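Local coordinates for protein dihydropteroate synthase (Burkholderia cenocepacia, PDB 2Y5S) that probably condenses para-aminobenzoate with 6-hydroxymethyl-7,8-dihydropterin diphosphate, releasing diphosphate and forming 7,8-dihydropteroate, the immediate precursor of folate derivatives, at residues Ile28-Pro33 and Arg270-Ala275. Residues are numbered along the deposited sequence; the frame is centred on the assembly and turned at random.
With 78H (7,8-dihydropteroate), chain P.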
ATOM      1  N   ILE B  28     -13.830  -4.836 -10.904  1.00 20.74           N
ATOM      2  CA  ILE B  28     -14.146  -4.432 -12.258  1.00 21.82           C
ATOM      3  C   ILE B  28     -14.427  -5.696 -13.059  1.00 24.93           C
ATOM      4  O   ILE B  28     -13.557  -6.558 -13.197  1.00 24.09           O
ATOM      5  CB  ILE B  28     -12.992  -3.649 -12.911  1.00 22.40           C
ATOM      6  CG1 ILE B  28     -12.721  -2.339 -12.156  1.00 20.26           C
ATOM      7  CG2 ILE B  28     -13.310  -3.355 -14.399  1.00 24.98           C
ATOM      8  CD1 ILE B  28     -11.317  -1.761 -12.441  1.00 19.40           C
ATOM      9  N   LEU B  29     -15.655  -5.791 -13.564  1.00 27.24           N
ATOM     10  CA  LEU B  29     -16.080  -6.883 -14.422  1.00 31.31           C
ATOM     11  C   LEU B  29     -16.280  -6.323 -15.825  1.00 34.76           C
ATOM     12  O   LEU B  29     -17.355  -5.829 -16.175  1.00 34.77           O
ATOM     13  CB  LEU B  29     -17.364  -7.520 -13.887  1.00 30.64           C
ATOM     14  CG  LEU B  29     -17.809  -8.815 -14.565  1.00 34.22           C
ATOM     15  CD1 LEU B  29     -16.874  -9.965 -14.206  1.00 35.51           C
ATOM     16  CD2 LEU B  29     -19.242  -9.144 -14.173  1.00 35.45           C
ATOM     17  N   ASN B  30     -15.231  -6.388 -16.629  1.00 39.28           N
ATOM     18  CA  ASN B  30     -15.330  -5.959 -18.010  1.00 43.45           C
ATOM     19  C   ASN B  30     -15.993  -7.076 -18.798  1.00 47.14           C
ATOM     20  O   ASN B  30     -15.462  -8.176 -18.873  1.00 49.11           O
ATOM     21  CB  ASN B  30     -13.951  -5.611 -18.570  1.00 45.34           C
ATOM     22  CG  ASN B  30     -13.437  -4.272 -18.059  1.00 45.53           C
ATOM     23  OD1 ASN B  30     -14.177  -3.275 -18.033  1.00 45.63           O
ATOM     24  ND2 ASN B  30     -12.164  -4.238 -17.646  1.00 47.90           N
ATOM     25  N   ALA B  31     -17.170  -6.788 -19.353  1.00 49.50           N
ATOM     26  CA  ALA B  31     -17.953  -7.754 -20.131  1.00 52.95           C
ATOM     27  C   ALA B  31     -17.628  -7.628 -21.619  1.00 57.02           C
ATOM     28  O   ALA B  31     -18.524  -7.506 -22.459  1.00 58.79           O
ATOM     29  CB  ALA B  31     -19.443  -7.526 -19.892  1.00 51.98           C
ATOM     30  N   THR B  32     -16.338  -7.695 -21.931  1.00 59.56           N
ATOM     31  CA  THR B  32     -15.821  -7.374 -23.259  1.00 63.22           C
ATOM     32  C   THR B  32     -14.708  -8.361 -23.658  1.00 66.42           C
ATOM     33  O   THR B  32     -13.661  -8.403 -23.006  1.00 65.91           O
ATOM     34  CB  THR B  32     -15.275  -5.918 -23.275  1.00 62.57           C
ATOM     35  OG1 THR B  32     -14.704  -5.599 -21.993  1.00 60.42           O
ATOM     36  CG2 THR B  32     -16.397  -4.925 -23.566  1.00 61.49           C
ATOM     37  N   PRO B  33     -14.927  -9.160 -24.729  1.00 70.34           N
ATOM     38  CA  PRO B  33     -13.969 -10.195 -25.156  1.00 73.55           C
ATOM     39  C   PRO B  33     -12.503  -9.735 -25.219  1.00 74.54           C
ATOM     40  O   PRO B  33     -11.675 -10.387 -25.871  1.00 77.99           O
ATOM     41  CB  PRO B  33     -14.469 -10.576 -26.558  1.00 77.39           C
ATOM     42  CG  PRO B  33     -15.932 -10.311 -26.518  1.00 75.95           C
ATOM     43  CD  PRO B  33     -16.132  -9.145 -25.585  1.00 71.77           C
ATOM     44  N   ARG B 270     -12.237   1.087  -6.786  1.00 15.27           N
ATOM     45  CA  ARG B 270     -12.615   0.320  -7.956  1.00 15.24           C
ATOM     46  C   ARG B 270     -11.362  -0.313  -8.516  1.00 14.73           C
ATOM     47  O   ARG B 270     -10.445   0.385  -8.922  1.00 14.90           O
ATOM     48  CB  ARG B 270     -13.255   1.252  -8.994  1.00 15.42           C
ATOM     49  CG  ARG B 270     -13.747   0.604 -10.252  1.00 17.51           C
ATOM     50  CD  ARG B 270     -14.494   1.645 -11.112  1.00 18.93           C
ATOM     51  NE  ARG B 270     -14.992   1.032 -12.334  1.00 19.44           N
ATOM     52  CZ  ARG B 270     -14.265   0.822 -13.430  1.00 22.19           C
ATOM     53  NH1 ARG B 270     -12.991   1.195 -13.478  1.00 23.30           N
ATOM     54  NH2 ARG B 270     -14.820   0.229 -14.489  1.00 24.77           N
ATOM     55  N   VAL B 271     -11.306  -1.636  -8.534  1.00 14.75           N
ATOM     56  CA  VAL B 271     -10.056  -2.324  -8.832  1.00 14.29           C
ATOM     57  C   VAL B 271     -10.226  -3.554  -9.709  1.00 15.47           C
ATOM     58  O   VAL B 271     -11.304  -4.175  -9.759  1.00 15.36           O
ATOM     59  CB  VAL B 271      -9.356  -2.737  -7.523  1.00 14.44           C
ATOM     60  CG1 VAL B 271      -9.195  -1.519  -6.592  1.00 14.22           C
ATOM     61  CG2 VAL B 271     -10.153  -3.865  -6.805  1.00 14.17           C
ATOM     62  N   HIS B 272      -9.143  -3.899 -10.393  1.00 15.98           N
ATOM     63  CA  HIS B 272      -9.056  -5.148 -11.139  1.00 18.08           C
ATOM     64  C   HIS B 272      -8.617  -6.272 -10.225  1.00 18.51           C
ATOM     65  O   HIS B 272      -9.118  -7.383 -10.318  1.00 19.17           O
ATOM     66  CB  HIS B 272      -8.029  -5.020 -12.259  1.00 19.12           C
ATOM     67  CG  HIS B 272      -8.427  -4.060 -13.333  1.00 20.28           C
ATOM     68  ND1 HIS B 272      -7.996  -2.753 -13.356  1.00 20.16           N
ATOM     69  CD2 HIS B 272      -9.210  -4.225 -14.428  1.00 21.21           C
ATOM     70  CE1 HIS B 272      -8.504  -2.148 -14.418  1.00 21.61           C
ATOM     71  NE2 HIS B 272      -9.240  -3.022 -15.086  1.00 21.60           N
ATOM     72  N   ASP B 273      -7.671  -5.965  -9.339  1.00 18.06           N
ATOM     73  CA  ASP B 273      -6.986  -6.994  -8.551  1.00 18.59           C
ATOM     74  C   ASP B 273      -7.599  -7.095  -7.166  1.00 17.78           C
ATOM     75  O   ASP B 273      -7.134  -6.467  -6.222  1.00 18.41           O
ATOM     76  CB  ASP B 273      -5.491  -6.688  -8.508  1.00 18.16           C
ATOM     77  CG  ASP B 273      -4.920  -6.521  -9.876  1.00 19.62           C
ATOM     78  OD1 ASP B 273      -4.714  -7.565 -10.526  1.00 20.09           O
ATOM     79  OD2 ASP B 273      -4.744  -5.358 -10.334  1.00 20.60           O
ATOM     80  N   VAL B 274      -8.660  -7.884  -7.059  1.00 18.10           N
ATOM     81  CA  VAL B 274      -9.507  -7.846  -5.880  1.00 17.77           C
ATOM     82  C   VAL B 274      -8.825  -8.469  -4.655  1.00 18.35           C
ATOM     83  O   VAL B 274      -8.777  -7.838  -3.605  1.00 17.71           O
ATOM     84  CB  VAL B 274     -10.852  -8.540  -6.133  1.00 18.10           C
ATOM     85  CG1 VAL B 274     -11.666  -8.624  -4.824  1.00 17.58           C
ATOM     86  CG2 VAL B 274     -11.606  -7.790  -7.223  1.00 17.48           C
ATOM     87  N   ALA B 275      -8.298  -9.688  -4.795  1.00 19.36           N
ATOM     88  CA  ALA B 275      -7.636 -10.365  -3.670  1.00 20.06           C
ATOM     89  C   ALA B 275      -6.519  -9.508  -3.084  1.00 19.50           C
ATOM     90  O   ALA B 275      -6.366  -9.418  -1.845  1.00 20.62           O
ATOM     91  CB  ALA B 275      -7.063 -11.746  -4.093  1.00 20.55           C
TER
HETATM   92  O4  78H P1293     -12.056   5.921 -12.476  1.00 34.32           O
HETATM   93  C4  78H P1293     -13.188   5.540 -12.779  1.00 33.75           C
HETATM   94  C5  78H P1293     -13.439   4.813 -13.962  1.00 33.81           C
HETATM   95  N3  78H P1293     -14.270   5.854 -11.941  1.00 33.09           N
HETATM   96  C9  78H P1293     -14.775   4.440 -14.235  1.00 32.47           C
HETATM   97  N5  78H P1293     -12.426   4.439 -14.784  1.00 30.96           N
HETATM   98  C2  78H P1293     -15.599   5.465 -12.294  1.00 32.73           C
HETATM   99  N8  78H P1293     -15.085   3.717 -15.380  1.00 31.24           N
HETATM  100  N1  78H P1293     -15.799   4.760 -13.418  1.00 31.27           N
HETATM  101  C6  78H P1293     -12.676   3.778 -15.932  1.00 33.66           C
HETATM  102  N2  78H P1293     -16.640   5.799 -11.515  1.00 27.86           N
HETATM  103  C7  78H P1293     -14.094   3.499 -16.439  1.00 31.82           C
HETATM  104  C10 78H P1293     -11.545   3.306 -16.800  1.00 34.51           C
HETATM  105  N11 78H P1293     -11.095   4.386 -17.685  1.00 36.12           N
HETATM  106  C15 78H P1293      -9.799   4.658 -17.755  1.00 35.01           C
HETATM  107  C16 78H P1293      -9.337   5.963 -17.619  1.00 33.81           C
HETATM  108  C17 78H P1293      -8.907   3.600 -17.939  1.00 34.81           C
HETATM  109  C18 78H P1293      -7.979   6.219 -17.687  1.00 33.62           C
HETATM  110  C19 78H P1293      -7.544   3.858 -18.008  1.00 34.77           C
HETATM  111  C20 78H P1293      -7.083   5.167 -17.886  1.00 34.01           C
HETATM  112  C21 78H P1293      -5.578   5.449 -17.928  1.00 32.75           C
HETATM  113  O22 78H P1293      -5.224   6.561 -17.529  1.00 32.52           O
HETATM  114  O23 78H P1293      -4.786   4.527 -18.224  1.00 34.41           O
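Ile28 meets Arg270, Val271 and His272 where the first and last strands of a TIM barrel, 24-30 and 268-271, run side by side in parallel and close the cylinder at its C-terminal, ligand-binding end. Between residues 28-33 and 270-275 one backbone bond forms, Ile28 N to Val271 O, 2.9 Å long with an N-H...O angle of 146°; Val271 with Met26 continues the pairing. Followed outward, the Ile28 side chain starts with CB against Val271 O. Its CG2 methyl has Arg270 NH2 and His272 NE2 as more distant neighbours, while CG1, on the other branch, lies 3.3 Å from Val271 O and then passes Arg270 CG. CG1 lies anti to the carbonyl carbon (chi1 -63°), and this branch carries CD1 between the guanidinium and the imidazole. There CD1 touches Val271 C at 3.4 Å and sits 3.5 Å from the His272 ring centroid, 10° off the ring normal, a CH-pi contact with the methyl over the face; it is also 3.6 Å from Arg270 NH1. Arg270, extended from CG to NE, crosses Ile28 at about a right angle. Ile28 CG1 lies 3.7 Å above the guanidinium plane, over its centre. The pterin ring of 7,8-dihydropteroate covers the opposite face, with its N8 3.5 Å above the plane, which makes Ile28 a second-shell residue behind a pocket arginine. A salt bridge from Arg270 NE to Asp64 further restrains the guanidinium, and a hydrogen bond between His272 ND1 and Ser233 OG holds the imidazole. At the ring's edge, Asn30 ND2 approaches His272 NE2 to 4.1 Å, its amide turned well out of the ring plane.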